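Local structure of maleylacetate reductase (Agrobacterium tumefaciens, 3HL0) at residues E28-G33 and G57-G62; M193-L198 and L278-A283; C244-G249 and D317-L322. The protein is a maleylacetate reductase of the iron-containing alcohol dehydrogenase family that probably reduces maleylacetate to 3-oxoadipate with NADH in gamma-resorcylate breakdown. All coordinates share one frame; numbering follows the deposited sequence. Where two conformers were deposited one is given.

Overall arrangement
The three contacts follow the two-part build of the iron-containing alcohol dehydrogenases. Contact 1 comes first along the chain, where helix 25-31 meets the 3-10 turn leading into strand 60-64, an outermost strand of the parallel, Rossmann-like sheet. Contacts 2 and 3 both belong to the helical C-terminal part: contact 2 joins helices 188-210 and 279-285, contact 3 helices 239-251 and 316-323. Their segments alternate in sequence, and their centres lie about 27 Å apart, whereas contact 1 is centred about 39 Å from contact 2 and about 43 Å from contact 3. None touches another. One contact thus ties together the alpha/beta part, while two tie helices distant in sequence within the helical part.

Contact 1. Residues E28-G33 and G57-G62; sequences EIRRLG and GRLAAG
Leu59 lays its CD1 methyl over one face of the Arg30 guanidinium, 3.6 Å above the plane and displaced toward the rim. The two side chains cross at about a right angle, and CD1 of Leu59 comes closest to NH1 of Arg30, at 3.8 Å. Arg30 reaches this position because its chain runs extended from CG to NE (chi2 -169°), carrying the flat group across while the residue stays exposed on the helix. Arginine suits such a border: its N-H groups lie in the plane, so an apolar methyl can rest on the face without displacing them. Ile29 takes the inner side. Its CD1 lies 4.3 Å from CB of Leu59, and the buried side chain also touches Leu56 of helix 46-56 and Ile115 of strand 113-118. The contact thus belongs to the Rossmann-like alpha/beta part of the fold, where helix 25-31 packs beside a beta-alpha-beta unit made of strand 37-40, helix 46-56 and strand 60-64. Branched apolar side chains fit here, isoleucine among the buried neighbours and the partly exposed leucine bridging from Ile29 to the guanidinium face. Leu59 ends the short 3-10 segment before strand 60-64 and bonds through its backbone to Ala37.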
loop_
_atom_site.group_PDB
_atom_site.type_symbol
_atom_site.label_atom_id
_atom_site.label_comp_id
_atom_site.label_asym_id
_atom_site.label_seq_id
_atom_site.Cartn_x
_atom_site.Cartn_y
_atom_site.Cartn_z
ATOM N N GLU A 28 -19.420 -19.003 15.755
ATOM C CA GLU A 28 -18.136 -18.991 16.439
ATOM C C GLU A 28 -18.120 -18.029 17.615
ATOM O O GLU A 28 -17.503 -18.302 18.649
ATOM C CB GLU A 28 -17.007 -18.686 15.440
ATOM C CG GLU A 28 -16.892 -19.791 14.376
ATOM C CD GLU A 28 -16.529 -21.142 14.974
ATOM O OE1 GLU A 28 -15.734 -21.200 15.952
ATOM O OE2 GLU A 28 -17.021 -22.155 14.436
ATOM N N ILE A 29 -18.783 -16.887 17.460
ATOM C CA ILE A 29 -18.904 -15.939 18.578
ATOM C C ILE A 29 -19.640 -16.634 19.720
ATOM O O ILE A 29 -19.210 -16.598 20.885
ATOM C CB ILE A 29 -19.591 -14.606 18.153
ATOM C CG1 ILE A 29 -18.689 -13.833 17.185
ATOM C CG2 ILE A 29 -19.985 -13.698 19.386
ATOM C CD1 ILE A 29 -19.414 -12.641 16.516
ATOM N N ARG A 30 -20.746 -17.284 19.380
ATOM C CA ARG A 30 -21.563 -17.939 20.408
ATOM C C ARG A 30 -20.807 -19.068 21.108
ATOM O O ARG A 30 -20.920 -19.232 22.337
ATOM C CB ARG A 30 -22.878 -18.433 19.806
ATOM C CG ARG A 30 -23.834 -17.299 19.480
ATOM C CD ARG A 30 -25.205 -17.833 19.138
ATOM N NE ARG A 30 -25.985 -16.869 18.356
ATOM C CZ ARG A 30 -26.153 -16.940 17.033
ATOM N NH1 ARG A 30 -26.872 -16.017 16.392
ATOM N NH2 ARG A 30 -25.606 -17.936 16.345
ATOM N N ARG A 31 -20.000 -19.798 20.333
ATOM C CA ARG A 31 -19.228 -20.950 20.820
ATOM C C ARG A 31 -18.188 -20.550 21.877
ATOM O O ARG A 31 -17.895 -21.330 22.791
ATOM C CB ARG A 31 -18.585 -21.678 19.643
ATOM C CG ARG A 31 -17.914 -23.003 19.968
ATOM C CD ARG A 31 -17.457 -23.713 18.702
ATOM N NE ARG A 31 -16.838 -25.001 19.013
ATOM C CZ ARG A 31 -17.485 -26.164 19.041
ATOM N NH1 ARG A 31 -18.788 -26.224 18.758
ATOM N NH2 ARG A 31 -16.828 -27.275 19.353
ATOM N N LEU A 32 -17.656 -19.334 21.771
ATOM C CA LEU A 32 -16.818 -18.756 22.817
ATOM C C LEU A 32 -17.602 -18.253 24.042
ATOM O O LEU A 32 -16.997 -17.768 25.007
ATOM C CB LEU A 32 -15.959 -17.616 22.254
ATOM C CG LEU A 32 -14.909 -17.932 21.178
ATOM C CD1 LEU A 32 -14.515 -16.636 20.416
ATOM C CD2 LEU A 32 -13.674 -18.619 21.774
ATOM N N GLY A 33 -18.933 -18.340 24.007
ATOM C CA GLY A 33 -19.774 -17.765 25.068
ATOM C C GLY A 33 -19.786 -16.244 25.096
ATOM O O GLY A 33 -20.056 -15.637 26.132
ATOM N N GLY A 57 -25.905 -8.644 13.103
ATOM C CA GLY A 57 -27.026 -8.090 13.872
ATOM C C GLY A 57 -26.544 -7.681 15.247
ATOM O O GLY A 57 -25.568 -6.932 15.352
ATOM N N ARG A 58 -27.193 -8.216 16.282
ATOM C CA ARG A 58 -26.931 -7.827 17.673
ATOM C C ARG A 58 -25.608 -8.377 18.183
ATOM O O ARG A 58 -25.128 -7.956 19.241
ATOM C CB ARG A 58 -28.079 -8.278 18.590
ATOM N N LEU A 59 -25.017 -9.311 17.436
ATOM C CA LEU A 59 -23.713 -9.864 17.799
ATOM C C LEU A 59 -22.588 -8.921 17.430
ATOM O O LEU A 59 -21.443 -9.153 17.829
ATOM C CB LEU A 59 -23.478 -11.254 17.169
ATOM C CG LEU A 59 -24.295 -12.422 17.741
ATOM C CD1 LEU A 59 -23.912 -13.730 17.042
ATOM C CD2 LEU A 59 -24.188 -12.571 19.272
ATOM N N ALA A 60 -22.887 -7.887 16.641
ATOM C CA ALA A 60 -21.854 -6.915 16.275
ATOM C C ALA A 60 -22.030 -5.662 17.119
ATOM O O ALA A 60 -23.093 -5.003 17.087
ATOM C CB ALA A 60 -21.858 -6.587 14.760
ATOM N N ALA A 61 -21.011 -5.378 17.923
ATOM C CA ALA A 61 -21.003 -4.204 18.801
ATOM C C ALA A 61 -20.553 -2.937 18.073
ATOM O O ALA A 61 -20.886 -1.828 18.492
ATOM C CB ALA A 61 -20.117 -4.471 20.008
ATOM N N GLY A 62 -19.842 -3.088 16.966
ATOM C CA GLY A 62 -19.293 -1.944 16.230
ATOM C C GLY A 62 -18.314 -2.363 15.142
ATOM O O GLY A 62 -17.996 -3.558 15.010
#

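Contact 2. Residues M193-L198 and L278-A283; sequences MAVEGL and LAPLAA
Val195 and Pro280 make the closer of two apolar contacts, with CG2 of the valine 3.7 Å from CB of the proline. The side chains cross at about a right angle. With CG1 of Val195 anti to the backbone N (chi1 174°), CG2 is left beside that N and reaches the proline. A second apolar pair lies deeper, where Leu281 directs CD1 at the forked end of Leu198, 4.1 Å from both CD1 and CD2 of that leucine. One methyl is therefore received by two, a shape that leucine's branched tip provides. Both leucines are buried and also touch helix 163-180, Leu198 through Met174 and Ala177 and Leu281 through Ala178. These helices belong to the all-helical C-terminal part of the iron-containing alcohol dehydrogenase fold, and helix 188-210 here meets the first turn of the short helix 279-285. Proline suits that turn, since its nitrogen has no hydrogen to offer and the first turn of a helix asks for none. No hydrogen bond spans the two segments; Glu196 turns to other partners, Arg199 on its own helix, in a salt bridge through OE1, and the OH of Tyr223 on helix 215-234, in a hydrogen bond through OE2.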
loop_
_atom_site.group_PDB
_atom_site.type_symbol
_atom_site.label_atom_id
_atom_site.label_comp_id
_atom_site.label_asym_id
_atom_site.label_seq_id
_atom_site.Cartn_x
_atom_site.Cartn_y
_atom_site.Cartn_z
HETATM N N MSE A 193 4.649 -30.016 7.969
HETATM C CA MSE A 193 3.704 -28.932 7.634
HETATM C C MSE A 193 4.383 -27.954 6.669
HETATM O O MSE A 193 3.725 -27.465 5.747
HETATM C CB MSE A 193 3.247 -28.172 8.866
HETATM C CG MSE A 193 2.371 -29.056 9.739
HETATM SE SE MSE A 193 1.686 -27.846 11.190
HETATM C CE MSE A 193 0.643 -29.061 12.186
ATOM N N ALA A 194 5.666 -27.683 6.896
ATOM C CA ALA A 194 6.384 -26.724 6.003
ATOM C C ALA A 194 6.470 -27.236 4.594
ATOM O O ALA A 194 6.247 -26.479 3.635
ATOM C CB ALA A 194 7.806 -26.414 6.569
ATOM N N VAL A 195 6.806 -28.508 4.421
ATOM C CA VAL A 195 6.917 -29.056 3.075
ATOM C C VAL A 195 5.541 -29.035 2.391
ATOM O O VAL A 195 5.411 -28.678 1.210
ATOM C CB VAL A 195 7.530 -30.476 3.102
ATOM C CG1 VAL A 195 7.483 -31.067 1.690
ATOM C CG2 VAL A 195 8.976 -30.352 3.576
ATOM N N GLU A 196 4.497 -29.424 3.116
ATOM C CA GLU A 196 3.154 -29.429 2.545
ATOM C C GLU A 196 2.698 -27.998 2.194
ATOM O O GLU A 196 2.081 -27.819 1.139
ATOM C CB GLU A 196 2.188 -30.102 3.511
ATOM C CG GLU A 196 0.737 -30.070 3.056
ATOM C CD GLU A 196 0.394 -30.975 1.884
ATOM O OE1 GLU A 196 1.262 -31.594 1.217
ATOM O OE2 GLU A 196 -0.824 -31.036 1.614
ATOM N N GLY A 197 2.994 -27.013 3.062
ATOM C CA GLY A 197 2.678 -25.607 2.773
ATOM C C GLY A 197 3.392 -25.136 1.517
ATOM O O GLY A 197 2.783 -24.483 0.667
ATOM N N LEU A 198 4.675 -25.443 1.402
ATOM C CA LEU A 198 5.413 -25.122 0.147
ATOM C C LEU A 198 4.808 -25.779 -1.078
ATOM O O LEU A 198 4.672 -25.123 -2.125
ATOM C CB LEU A 198 6.892 -25.535 0.316
ATOM C CG LEU A 198 7.678 -24.660 1.316
ATOM C CD1 LEU A 198 8.948 -25.376 1.802
ATOM C CD2 LEU A 198 8.032 -23.284 0.667
ATOM N N LEU A 278 17.268 -28.411 3.307
ATOM C CA LEU A 278 16.526 -27.701 2.245
ATOM C C LEU A 278 16.230 -28.575 1.032
ATOM O O LEU A 278 15.568 -28.139 0.102
ATOM C CB LEU A 278 17.286 -26.416 1.855
ATOM C CG LEU A 278 17.132 -25.298 2.882
ATOM C CD1 LEU A 278 18.225 -24.229 2.705
ATOM C CD2 LEU A 278 15.734 -24.655 2.771
ATOM N N ALA A 279 16.706 -29.830 1.036
ATOM C CA ALA A 279 16.459 -30.710 -0.105
ATOM C C ALA A 279 14.975 -30.871 -0.502
ATOM O O ALA A 279 14.681 -30.882 -1.695
ATOM C CB ALA A 279 17.145 -32.091 0.095
ATOM N N PRO A 280 14.040 -30.941 0.473
ATOM C CA PRO A 280 12.635 -31.065 0.063
ATOM C C PRO A 280 12.143 -29.856 -0.703
ATOM O O PRO A 280 11.292 -29.965 -1.608
ATOM C CB PRO A 280 11.859 -31.211 1.399
ATOM C CG PRO A 280 12.883 -31.655 2.385
ATOM C CD PRO A 280 14.217 -31.086 1.937
ATOM N N LEU A 281 12.706 -28.700 -0.369
ATOM C CA LEU A 281 12.366 -27.489 -1.098
ATOM C C LEU A 281 13.005 -27.487 -2.485
ATOM O O LEU A 281 12.337 -27.159 -3.464
ATOM C CB LEU A 281 12.787 -26.241 -0.330
ATOM C CG LEU A 281 12.562 -24.902 -1.078
ATOM C CD1 LEU A 281 11.143 -24.664 -1.603
ATOM C CD2 LEU A 281 12.906 -23.777 -0.088
ATOM N N ALA A 282 14.280 -27.862 -2.550
ATOM C CA ALA A 282 14.961 -27.992 -3.833
ATOM C C ALA A 282 14.154 -28.931 -4.778
ATOM O O ALA A 282 14.011 -28.622 -5.949
ATOM C CB ALA A 282 16.379 -28.527 -3.612
ATOM N N ALA A 283 13.650 -30.043 -4.247
ATOM C CA ALA A 283 12.870 -30.999 -5.049
ATOM C C ALA A 283 11.616 -30.356 -5.578
ATOM O O ALA A 283 11.244 -30.548 -6.739
ATOM C CB ALA A 283 12.550 -32.266 -4.222
#

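Contact 3. Residues C244-G249 and D317-L322; sequences CHTLGG and DPMAEL
Leu247 meets Met319 where segments 244-249 (helix 239-251) and 317-322 (helix 316-323) cross in the C-terminal helical part of the fold, the segment axes approaching to 10.0 Å and running at 134° to one another. This is the buried, close-packed side. CD1 of Leu247 lies 3.8 Å from CG and 4.0 Å from CB of Met319, a selenomethionine in the crystal. Met319 bends at chi2 (-48°) and again at chi3, which brings SE within 4.1 Å of the same Leu247 CD1. A flexible, unbranched chain can fold in this way to lie along the leucine methyl, and Met319 also touches Leu251 of helix 239-251 and Leu343 of helix 336-348. Leu247 leans in addition on Leu262 of helix 255-271. Toward solvent the pair is Thr246, partly exposed, and Leu322, exposed. Asp317 and Glu321, both exposed, form salt bridges to Arg340 and Lys336 of helix 336-348. Threonine suits this border because its two branches serve different partners: OG1 hydrogen-bonds the backbone O of Lys242 one turn earlier, while the methyl faces the other helix. CG2 of Thr246 comes near SE of Met319, at 4.3 Å, and rests 3.7 Å from CB of Leu322.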
loop_
_atom_site.group_PDB
_atom_site.type_symbol
_atom_site.label_atom_id
_atom_site.label_comp_id
_atom_site.label_asym_id
_atom_site.label_seq_id
_atom_site.Cartn_x
_atom_site.Cartn_y
_atom_site.Cartn_z
ATOM N N CYS A 244 14.651 -9.240 6.580
ATOM C CA CYS A 244 13.494 -8.512 6.084
ATOM C C CYS A 244 13.053 -7.476 7.123
ATOM O O CYS A 244 12.686 -6.354 6.781
ATOM C CB CYS A 244 12.311 -9.439 5.807
ATOM S SG CYS A 244 12.523 -10.474 4.349
ATOM N N HIS A 245 13.104 -7.851 8.396
ATOM C CA HIS A 245 12.730 -6.913 9.443
ATOM C C HIS A 245 13.701 -5.729 9.491
ATOM O O HIS A 245 13.261 -4.583 9.636
ATOM C CB HIS A 245 12.642 -7.617 10.806
ATOM C CG HIS A 245 12.198 -6.721 11.925
ATOM N ND1 HIS A 245 13.083 -6.044 12.735
ATOM C CD2 HIS A 245 10.959 -6.410 12.377
ATOM C CE1 HIS A 245 12.410 -5.336 13.628
ATOM N NE2 HIS A 245 11.120 -5.540 13.431
ATOM N N THR A 246 14.993 -5.989 9.343
ATOM C CA THR A 246 16.009 -4.907 9.344
ATOM C C THR A 246 15.790 -3.959 8.182
ATOM O O THR A 246 15.722 -2.738 8.358
ATOM C CB THR A 246 17.427 -5.478 9.233
ATOM O OG1 THR A 246 17.670 -6.239 10.406
ATOM C CG2 THR A 246 18.450 -4.375 9.075
ATOM N N LEU A 247 15.697 -4.493 6.973
ATOM C CA LEU A 247 15.501 -3.621 5.808
ATOM C C LEU A 247 14.160 -2.937 5.835
ATOM O O LEU A 247 14.033 -1.742 5.502
ATOM C CB LEU A 247 15.578 -4.464 4.525
ATOM C CG LEU A 247 16.868 -4.489 3.733
ATOM C CD1 LEU A 247 18.067 -4.929 4.569
ATOM C CD2 LEU A 247 16.672 -5.397 2.521
ATOM N N GLY A 248 13.136 -3.704 6.191
ATOM C CA GLY A 248 11.773 -3.202 6.251
ATOM C C GLY A 248 11.663 -2.044 7.200
ATOM O O GLY A 248 11.113 -0.987 6.849
ATOM N N GLY A 249 12.213 -2.213 8.390
ATOM C CA GLY A 249 12.195 -1.205 9.420
ATOM C C GLY A 249 13.029 0.038 9.181
ATOM O O GLY A 249 12.585 1.140 9.516
ATOM N N ASP A 317 25.748 -0.808 2.383
ATOM C CA ASP A 317 26.740 -0.910 3.484
ATOM C C ASP A 317 26.093 -0.706 4.866
ATOM O O ASP A 317 26.313 -1.523 5.758
ATOM C CB ASP A 317 27.959 0.033 3.270
ATOM C CG ASP A 317 28.898 -0.438 2.166
ATOM O OD1 ASP A 317 29.101 -1.658 1.970
ATOM O OD2 ASP A 317 29.497 0.424 1.471
ATOM N N PRO A 318 25.243 0.340 5.033
ATOM C CA PRO A 318 24.607 0.529 6.352
ATOM C C PRO A 318 23.707 -0.640 6.718
ATOM O O PRO A 318 23.579 -1.013 7.885
ATOM C CB PRO A 318 23.772 1.810 6.181
ATOM C CG PRO A 318 24.436 2.548 5.044
ATOM C CD PRO A 318 25.184 1.549 4.189
HETATM N N MSE A 319 23.072 -1.227 5.702
HETATM C CA MSE A 319 22.232 -2.386 5.963
HETATM C C MSE A 319 23.046 -3.615 6.348
HETATM O O MSE A 319 22.638 -4.342 7.231
HETATM C CB MSE A 319 21.336 -2.711 4.753
HETATM C CG MSE A 319 20.174 -1.735 4.554
HETATM SE SE MSE A 319 19.096 -1.295 6.082
HETATM C CE MSE A 319 20.044 0.342 6.616
ATOM N N ALA A 320 24.190 -3.820 5.704
ATOM C CA ALA A 320 25.023 -4.980 6.058
ATOM C C ALA A 320 25.508 -4.819 7.515
ATOM O O ALA A 320 25.592 -5.801 8.259
ATOM C CB ALA A 320 26.193 -5.098 5.110
ATOM N N GLU A 321 25.795 -3.573 7.929
ATOM C CA GLU A 321 26.156 -3.299 9.336
ATOM C C GLU A 321 25.017 -3.593 10.316
ATOM O O GLU A 321 25.231 -4.286 11.301
ATOM C CB GLU A 321 26.690 -1.871 9.492
ATOM C CG GLU A 321 27.107 -1.467 10.934
ATOM C CD GLU A 321 28.190 -2.359 11.565
ATOM O OE1 GLU A 321 29.115 -2.812 10.846
ATOM O OE2 GLU A 321 28.116 -2.578 12.807
ATOM N N LEU A 322 23.812 -3.096 10.043
ATOM C CA LEU A 322 22.672 -3.329 10.917
ATOM C C LEU A 322 22.341 -4.808 10.985
ATOM O O LEU A 322 21.972 -5.321 12.040
ATOM C CB LEU A 322 21.438 -2.563 10.420
ATOM C CG LEU A 322 21.012 -1.195 10.914
ATOM C CD1 LEU A 322 19.568 -0.994 10.481
ATOM C CD2 LEU A 322 21.115 -1.073 12.442
#